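Local structure of similar to yteR (Bacilus subtilis) (Clostridium acetobutylicum, 4WU0) at residues F49-M54 / I84-E89; N79-I84 / Y139-K144; Y4-A9 / Y38-D43. The protein probably hydrolyses unsaturated rhamnogalacturonan oligosaccharides derived from pectin, as a glycoside hydrolase of family GH105 related to YteR. One frame throughout, in Å; residues are numbered along the deposited sequence.

Contact 1 (F49-M54 / I84-E89)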
# COMPACT_ATOMS: atom_id res chain seq x y z
N PHE A 49 -18.76 1.12 -11.70
CA PHE A 49 -18.66 0.92 -10.26
C PHE A 49 -17.67 1.88 -9.63
O PHE A 49 -17.92 2.44 -8.57
CB PHE A 49 -18.25 -0.51 -9.93
CG PHE A 49 -18.18 -0.79 -8.46
CD1 PHE A 49 -19.33 -0.94 -7.72
CD2 PHE A 49 -16.96 -0.89 -7.82
CE1 PHE A 49 -19.28 -1.20 -6.37
CE2 PHE A 49 -16.89 -1.17 -6.45
CZ PHE A 49 -18.08 -1.30 -5.73
N ILE A 50 -16.54 2.07 -10.29
CA ILE A 50 -15.53 3.01 -9.80
C ILE A 50 -16.08 4.43 -9.78
O ILE A 50 -15.95 5.13 -8.78
CB ILE A 50 -14.26 2.92 -10.65
CG1 ILE A 50 -13.63 1.54 -10.48
CG2 ILE A 50 -13.25 3.98 -10.21
CD1 ILE A 50 -12.57 1.25 -11.52
N ILE A 51 -16.73 4.82 -10.86
CA ILE A 51 -17.29 6.16 -10.96
C ILE A 51 -18.31 6.39 -9.85
O ILE A 51 -18.27 7.42 -9.16
CB ILE A 51 -17.91 6.37 -12.35
CG1 ILE A 51 -16.81 6.42 -13.42
CG2 ILE A 51 -18.76 7.64 -12.39
CD1 ILE A 51 -17.33 6.38 -14.87
N LYS A 52 -19.23 5.44 -9.70
CA LYS A 52 -20.31 5.58 -8.73
C LYS A 52 -19.77 5.67 -7.32
O LYS A 52 -20.25 6.48 -6.52
CB LYS A 52 -21.30 4.40 -8.86
CG LYS A 52 -22.19 4.19 -7.64
CD LYS A 52 -23.13 3.01 -7.82
CE LYS A 52 -22.41 1.67 -7.81
NZ LYS A 52 -22.03 1.25 -6.44
N THR A 53 -18.75 4.86 -7.01
CA THR A 53 -18.13 4.90 -5.68
C THR A 53 -17.52 6.29 -5.42
O THR A 53 -17.74 6.92 -4.38
CB THR A 53 -17.06 3.80 -5.55
OG1 THR A 53 -17.68 2.51 -5.71
CG2 THR A 53 -16.36 3.86 -4.18
N MET A 54 -16.78 6.80 -6.39
CA MET A 54 -16.09 8.08 -6.18
C MET A 54 -17.04 9.26 -6.21
O MET A 54 -16.70 10.32 -5.71
CB MET A 54 -14.95 8.27 -7.16
CG MET A 54 -13.81 7.29 -6.97
SD MET A 54 -13.12 7.27 -5.31
CE MET A 54 -12.47 8.90 -5.24
N ILE A 84 -6.51 10.02 -10.77
CA ILE A 84 -5.70 10.10 -11.98
C ILE A 84 -6.26 9.17 -13.04
O ILE A 84 -6.42 9.55 -14.21
CB ILE A 84 -4.21 9.83 -11.71
CG1 ILE A 84 -3.66 10.93 -10.81
CG2 ILE A 84 -3.41 9.78 -13.01
CD1 ILE A 84 -2.27 10.65 -10.27
N THR A 85 -6.56 7.94 -12.63
CA THR A 85 -7.09 6.94 -13.54
C THR A 85 -8.42 7.41 -14.12
O THR A 85 -8.64 7.32 -15.33
CB THR A 85 -7.23 5.62 -12.79
OG1 THR A 85 -5.92 5.18 -12.40
CG2 THR A 85 -7.92 4.56 -13.64
N LEU A 86 -9.28 7.95 -13.28
CA LEU A 86 -10.58 8.41 -13.75
C LEU A 86 -10.45 9.62 -14.67
O LEU A 86 -11.20 9.74 -15.65
CB LEU A 86 -11.50 8.75 -12.59
CG LEU A 86 -12.11 7.57 -11.84
CD1 LEU A 86 -12.70 8.01 -10.51
CD2 LEU A 86 -13.17 6.89 -12.70
N PHE A 87 -9.52 10.53 -14.36
CA PHE A 87 -9.34 11.69 -15.23
C PHE A 87 -8.84 11.25 -16.61
O PHE A 87 -9.31 11.76 -17.63
CB PHE A 87 -8.38 12.71 -14.63
CG PHE A 87 -8.20 13.93 -15.51
CD1 PHE A 87 -9.27 14.75 -15.79
CD2 PHE A 87 -6.97 14.23 -16.06
CE1 PHE A 87 -9.12 15.86 -16.61
CE2 PHE A 87 -6.82 15.34 -16.87
CZ PHE A 87 -7.89 16.15 -17.14
N LYS A 88 -7.90 10.31 -16.63
CA LYS A 88 -7.37 9.81 -17.90
C LYS A 88 -8.45 9.08 -18.71
O LYS A 88 -8.52 9.22 -19.94
CB LYS A 88 -6.14 8.92 -17.68
CG LYS A 88 -4.92 9.67 -17.11
CD LYS A 88 -3.72 8.73 -16.87
CE LYS A 88 -3.09 8.24 -18.17
NZ LYS A 88 -2.70 9.37 -19.06
N GLU A 89 -9.29 8.31 -18.02
CA GLU A 89 -10.33 7.53 -18.69
C GLU A 89 -11.51 8.38 -19.17
O GLU A 89 -12.02 8.13 -20.25
CB GLU A 89 -10.85 6.41 -17.78
CG GLU A 89 -11.96 5.55 -18.40
CD GLU A 89 -11.51 4.74 -19.61
OE1 GLU A 89 -12.38 4.46 -20.48
OE2 GLU A 89 -10.31 4.37 -19.69

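Contact 2 (N79-I84 / Y139-K144)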
# COMPACT_ATOMS: atom_id res chain seq x y z
N ASN A 79 -6.06 8.26 -2.35
CA ASN A 79 -7.20 8.18 -3.25
C ASN A 79 -7.04 9.10 -4.48
O ASN A 79 -7.81 9.02 -5.41
CB ASN A 79 -8.49 8.48 -2.50
CG ASN A 79 -8.89 7.37 -1.56
OD1 ASN A 79 -8.37 6.25 -1.62
ND2 ASN A 79 -9.85 7.66 -0.70
N GLY A 80 -6.00 9.93 -4.49
CA GLY A 80 -5.66 10.64 -5.70
C GLY A 80 -5.25 9.73 -6.85
O GLY A 80 -5.38 10.09 -8.01
N LYS A 81 -4.72 8.55 -6.54
CA LYS A 81 -4.31 7.64 -7.60
C LYS A 81 -5.49 7.21 -8.45
O LYS A 81 -5.42 7.27 -9.68
CB LYS A 81 -3.62 6.42 -7.01
CG LYS A 81 -2.38 6.75 -6.21
CD LYS A 81 -1.96 5.55 -5.41
CE LYS A 81 -0.72 5.80 -4.59
NZ LYS A 81 -0.37 4.57 -3.82
N ILE A 82 -6.59 6.77 -7.83
CA ILE A 82 -7.76 6.44 -8.64
C ILE A 82 -8.30 7.66 -9.39
O ILE A 82 -8.85 7.53 -10.49
CB ILE A 82 -8.87 5.70 -7.84
CG1 ILE A 82 -9.92 5.09 -8.79
CG2 ILE A 82 -9.50 6.58 -6.80
CD1 ILE A 82 -9.43 3.89 -9.62
N LEU A 83 -8.18 8.86 -8.80
CA LEU A 83 -8.61 10.06 -9.50
C LEU A 83 -7.81 10.32 -10.78
O LEU A 83 -8.37 10.78 -11.78
CB LEU A 83 -8.54 11.29 -8.59
CG LEU A 83 -9.49 11.30 -7.38
CD1 LEU A 83 -9.24 12.56 -6.55
CD2 LEU A 83 -10.93 11.25 -7.83
N ILE A 84 -6.51 10.02 -10.77
CA ILE A 84 -5.70 10.10 -11.98
C ILE A 84 -6.26 9.17 -13.04
O ILE A 84 -6.42 9.55 -14.21
CB ILE A 84 -4.21 9.83 -11.71
CG1 ILE A 84 -3.66 10.93 -10.81
CG2 ILE A 84 -3.41 9.78 -13.01
CD1 ILE A 84 -2.27 10.65 -10.27
N TYR A 139 2.36 11.08 -5.20
CA TYR A 139 3.06 12.25 -5.72
C TYR A 139 3.80 11.86 -7.01
O TYR A 139 3.76 12.58 -7.99
CB TYR A 139 4.00 12.81 -4.63
CG TYR A 139 4.66 14.13 -4.91
CD1 TYR A 139 4.22 14.96 -5.94
CD2 TYR A 139 5.70 14.57 -4.11
CE1 TYR A 139 4.84 16.15 -6.18
CE2 TYR A 139 6.32 15.76 -4.35
CZ TYR A 139 5.89 16.55 -5.38
OH TYR A 139 6.53 17.76 -5.61
N ALA A 140 4.42 10.69 -7.03
CA ALA A 140 5.09 10.22 -8.24
C ALA A 140 4.14 10.06 -9.42
O ALA A 140 4.43 10.47 -10.54
CB ALA A 140 5.84 8.91 -7.97
N LYS A 141 2.99 9.44 -9.17
CA LYS A 141 1.99 9.28 -10.23
C LYS A 141 1.48 10.64 -10.70
O LYS A 141 1.25 10.84 -11.88
CB LYS A 141 0.86 8.36 -9.76
CG LYS A 141 1.37 6.93 -9.51
CD LYS A 141 0.31 6.03 -8.94
CE LYS A 141 0.79 4.57 -8.93
NZ LYS A 141 0.94 4.02 -10.31
N TYR A 142 1.32 11.57 -9.77
CA TYR A 142 0.85 12.90 -10.12
C TYR A 142 1.88 13.60 -11.01
O TYR A 142 1.53 14.20 -12.03
CB TYR A 142 0.60 13.72 -8.85
CG TYR A 142 -0.04 15.05 -9.12
CD1 TYR A 142 0.72 16.14 -9.48
CD2 TYR A 142 -1.41 15.22 -9.02
CE1 TYR A 142 0.14 17.36 -9.74
CE2 TYR A 142 -1.99 16.42 -9.27
CZ TYR A 142 -1.23 17.48 -9.65
OH TYR A 142 -1.83 18.70 -9.90
N VAL A 143 3.14 13.52 -10.61
CA VAL A 143 4.20 14.20 -11.38
C VAL A 143 4.32 13.63 -12.79
O VAL A 143 4.52 14.37 -13.75
CB VAL A 143 5.56 14.10 -10.65
CG1 VAL A 143 6.73 14.57 -11.51
CG2 VAL A 143 5.49 14.86 -9.33
N LYS A 144 4.21 12.31 -12.91
CA LYS A 144 4.23 11.64 -14.21
C LYS A 144 3.18 12.24 -15.14
O LYS A 144 3.45 12.47 -16.32
CB LYS A 144 3.97 10.14 -14.03
CG LYS A 144 3.96 9.29 -15.33
CD LYS A 144 5.33 9.31 -15.99
CE LYS A 144 5.51 8.20 -17.03
NZ LYS A 144 4.43 8.21 -18.05

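Contact 3 (Y4-A9 / Y38-D43)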
# COMPACT_ATOMS: atom_id res chain seq x y z
N TYR A 4 -8.96 -14.91 -10.73
CA TYR A 4 -9.42 -14.38 -9.47
C TYR A 4 -9.59 -12.88 -9.47
O TYR A 4 -10.32 -12.35 -8.62
CB TYR A 4 -8.50 -14.81 -8.32
CG TYR A 4 -8.73 -16.25 -7.90
CD1 TYR A 4 -8.08 -17.29 -8.53
CD2 TYR A 4 -9.62 -16.55 -6.89
CE1 TYR A 4 -8.30 -18.61 -8.17
CE2 TYR A 4 -9.84 -17.87 -6.51
CZ TYR A 4 -9.18 -18.88 -7.16
OH TYR A 4 -9.40 -20.18 -6.79
N SER A 5 -8.95 -12.15 -10.39
CA SER A 5 -9.13 -10.69 -10.36
C SER A 5 -10.60 -10.34 -10.63
O SER A 5 -11.22 -9.52 -9.91
CB SER A 5 -8.22 -9.97 -11.38
OG SER A 5 -8.51 -10.37 -12.69
N LYS A 6 -11.17 -10.97 -11.63
CA LYS A 6 -12.58 -10.73 -11.97
C LYS A 6 -13.52 -11.34 -10.93
O LYS A 6 -14.51 -10.73 -10.53
CB LYS A 6 -12.91 -11.29 -13.35
CG LYS A 6 -14.37 -11.15 -13.74
CD LYS A 6 -14.64 -11.70 -15.14
CE LYS A 6 -16.10 -11.48 -15.54
NZ LYS A 6 -16.33 -12.01 -16.92
N LEU A 7 -13.22 -12.55 -10.49
CA LEU A 7 -14.06 -13.21 -9.52
C LEU A 7 -14.13 -12.38 -8.24
O LEU A 7 -15.19 -12.21 -7.65
CB LEU A 7 -13.57 -14.63 -9.23
CG LEU A 7 -14.40 -15.45 -8.23
CD1 LEU A 7 -15.86 -15.57 -8.65
CD2 LEU A 7 -13.79 -16.83 -8.01
N MET A 8 -12.99 -11.88 -7.78
CA MET A 8 -13.00 -11.04 -6.59
C MET A 8 -13.71 -9.71 -6.81
O MET A 8 -14.43 -9.23 -5.94
CB MET A 8 -11.59 -10.79 -6.10
CG MET A 8 -11.56 -9.98 -4.82
SD MET A 8 -12.54 -10.75 -3.51
CE MET A 8 -11.23 -11.73 -2.86
N ALA A 9 -13.46 -9.07 -7.96
CA ALA A 9 -14.14 -7.82 -8.28
C ALA A 9 -15.66 -8.03 -8.25
O ALA A 9 -16.39 -7.24 -7.67
CB ALA A 9 -13.70 -7.31 -9.66
N TYR A 38 -11.24 -3.71 -15.15
CA TYR A 38 -11.76 -2.92 -16.26
C TYR A 38 -10.81 -2.96 -17.45
O TYR A 38 -11.22 -3.18 -18.59
CB TYR A 38 -12.02 -1.47 -15.84
CG TYR A 38 -12.46 -0.62 -16.99
CD1 TYR A 38 -13.59 -0.94 -17.73
CD2 TYR A 38 -11.74 0.51 -17.36
CE1 TYR A 38 -13.98 -0.16 -18.82
CE2 TYR A 38 -12.13 1.28 -18.43
CZ TYR A 38 -13.25 0.94 -19.15
OH TYR A 38 -13.62 1.75 -20.21
N GLU A 39 -9.52 -2.77 -17.18
CA GLU A 39 -8.51 -2.73 -18.23
C GLU A 39 -8.51 -3.99 -19.08
O GLU A 39 -8.49 -3.91 -20.31
CB GLU A 39 -7.12 -2.54 -17.59
CG GLU A 39 -5.94 -2.51 -18.55
CD GLU A 39 -4.62 -2.30 -17.81
OE1 GLU A 39 -3.62 -2.97 -18.14
OE2 GLU A 39 -4.60 -1.46 -16.88
N TRP A 40 -8.53 -5.15 -18.43
CA TRP A 40 -8.44 -6.39 -19.22
C TRP A 40 -9.76 -6.90 -19.74
O TRP A 40 -9.81 -7.45 -20.84
CB TRP A 40 -7.64 -7.49 -18.53
CG TRP A 40 -8.28 -8.27 -17.40
CD1 TRP A 40 -8.09 -8.08 -16.06
CD2 TRP A 40 -9.15 -9.40 -17.52
NE1 TRP A 40 -8.78 -9.02 -15.34
CE2 TRP A 40 -9.45 -9.84 -16.21
CE3 TRP A 40 -9.71 -10.08 -18.60
CZ2 TRP A 40 -10.28 -10.93 -15.97
CZ3 TRP A 40 -10.54 -11.17 -18.35
CH2 TRP A 40 -10.81 -11.58 -17.05
N THR A 41 -10.84 -6.69 -19.00
CA THR A 41 -12.14 -7.17 -19.46
C THR A 41 -12.78 -6.23 -20.48
O THR A 41 -13.59 -6.66 -21.30
CB THR A 41 -13.15 -7.33 -18.30
OG1 THR A 41 -13.45 -6.04 -17.74
CG2 THR A 41 -12.63 -8.28 -17.22
N LYS A 42 -12.39 -4.97 -20.41
CA LYS A 42 -13.01 -3.89 -21.18
C LYS A 42 -14.50 -3.77 -20.89
O LYS A 42 -15.26 -3.21 -21.69
CB LYS A 42 -12.74 -4.08 -22.67
CG LYS A 42 -11.24 -4.16 -23.00
CD LYS A 42 -11.01 -4.20 -24.50
CE LYS A 42 -9.55 -4.00 -24.85
NZ LYS A 42 -8.73 -5.21 -24.55
N ASP A 43 -14.91 -4.29 -19.74
CA ASP A 43 -16.32 -4.29 -19.36
C ASP A 43 -16.67 -3.03 -18.57
O ASP A 43 -16.18 -2.83 -17.46
CB ASP A 43 -16.62 -5.56 -18.54
CG ASP A 43 -18.09 -5.76 -18.29
OD1 ASP A 43 -18.87 -4.78 -18.36
OD2 ASP A 43 -18.49 -6.92 -18.01

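Contact 1 (F49-M54 / I84-E89)
Leu86 of helix 80-90 packs against Ile50, Ile51 and Met54 on helix 44-54, and its two methyls divide the work. Leu86 CD2 lies 3.7 Å from Ile51 CG1 and 3.8 Å from Ile50 CG2, bridging two consecutive residues of the facing helix. The other methyl, Leu86 CD1, rests on the start of the methionine chain, 3.8 Å from Met54 CG. All three partners cross the leucine at a slant, and the exchange is wholly apolar, with no hydrogen bond between the segments.

The torsions explain which branch touches. In Ile50 the CG1 arm stands beside the backbone N (chi1 -65°), which leaves CG2, anti to that nitrogen, as the methyl that meets the leucine. Met54 bends at both chi2 and chi3, bringing its thioether end onto Ile82 and Leu83, one turn earlier on the leucine's own helix.

Further out, Tyr95 of helix 93-108 touches both Ile51 and Leu86, while Ala35 and Leu31 of helix 25-41 back Ile50 and Met54. Within helix 44-54, Thr53 OG1 binds Phe49 O at 2.9 Å, approaching from the face of that carbonyl opposite Thr53 N, and sits over the centre of the Phe49 ring. The short helical segments run at 121° to each other with axes 11.3 Å apart, a separation bridged by Leu86 from one side and by Ile50, Ile51 and Met54 from the other. The contact joins two helices of the (alpha/alpha)6 barrel expected for the six-hairpin glycosidase clan, to which this family belongs.

Contact 2 (N79-I84 / Y139-K144)
Lys141 and Tyr142 of helix 129-146 meet Lys81 and Ile84 of helix 80-90, the two segments running nearly side by side in the same direction, 25° apart with axes 9.7 Å from each other.

The segment begins with Tyr139 and Ala140, which pack on Ile155 of helix 152-166, the helix that covers another face of 129-146. Lys141 is the first residue to touch helix 80-90, and it does so with its aliphatic part. Its CB lies 3.9 Å from Ile84 CD1, and farther along the chain its CD lies 3.9 Å from Lys81 CG, the two lysine chains passing at a slant. The Lys141 chain is extended as far as CE and then bends at chi4 (-67°), whereas Lys81 stays straight to its end; Lys81 NZ and Lys141 NZ remain 6.6 Å apart. At Tyr142 the contact shifts to the backbone. Ile84 CD1, carried outward by a CG1 arm extended at chi2 (170°), comes to 3.7 Å from Tyr142 N and 3.8 Å from Lys141 C, resting on the peptide link itself. Tyr142 CB is the nearest atom of its side chain to Ile84 CD1, at 4.4 Å, and the ring leads away from the isoleucine to a hydrogen bond between its OH and Arg96.

Lys81 NZ, in a buried residue, is held by Asn78 OD1 and the carbonyl oxygen of Tyr133, with the Tyr133 ring adding a cation-pi contact; the Lys81 side chain also touches Asp32 of helix 25-41. The contact therefore joins its helices through aliphatic carbons, one methyl lying against a backbone peptide, while the polar ends of Lys81 and Tyr142 are held by residues outside it.

Contact 3 (Y4-A9 / Y38-D43)
In the (alpha/alpha)6 barrel expected for this clan, the amino-terminal helix 4-14 meets the carboxy-terminal end of helix 25-41, where the chain passes through an ST turn into helix 44-54. The Trp40 indole lies against Ser5 and Lys6. Trp40 NE1 donates to Ser5 OG at 3.0 Å; the bond is bent (N-H...O angle 145°), the oxygen lying near the ring plane but 19° out of it. Ser5 OG also bonds to Glu359 of helix 345-360, and the serine thereby ties the tryptophan to the last helix of the chain.

The next residue supports the benzo part of the indole: Lys6 CB lies 3.7 Å from Trp40 CZ2, approaching obliquely. Beyond CB the lysine is fully extended, with CG anti to the backbone N (chi1 177°), and makes a loose contact from Lys6 CD to Thr41 CG2 at 4.5 Å. Lys6 NZ ends 5.6 Å from Asp43 OD2, too far for a salt bridge. Lys3 adds a cation-pi contact with Trp40.

Within the turn, Lys42 leaves the helix with positive phi, and Asp43 caps the next helix as its N-cap residue, OD1 accepting from Lys45 N. Thr41 serves both sides of the bend. Its OG1 bonds to Val37 O and accepts from Asp43 N at 3.0 Å, while its CG2 methyl sits 3.4 Å above the Trp40 ring plane, over the ring centre.

Along the chain, contact 3 closes before either of the others opens, whereas contacts 1 and 2 interleave and share Ile84 on helix 80-90. That helix presents Leu86 to helix 44-54 and Ile84 with Lys81 to helix 129-146, and the centres of contacts 1 and 2 lie about 12 Å apart. Contacts 1 and 3 are about 15 Å apart between centres; a probable hydrogen bond between Tyr38 OH and Glu89 OE1 links the two. Contacts 2 and 3, about 22 Å apart between centres, do not touch. Together the three link helices from the amino-terminal one to helix 129-146, the step from 25-41 to 44-54 being made by the chain itself.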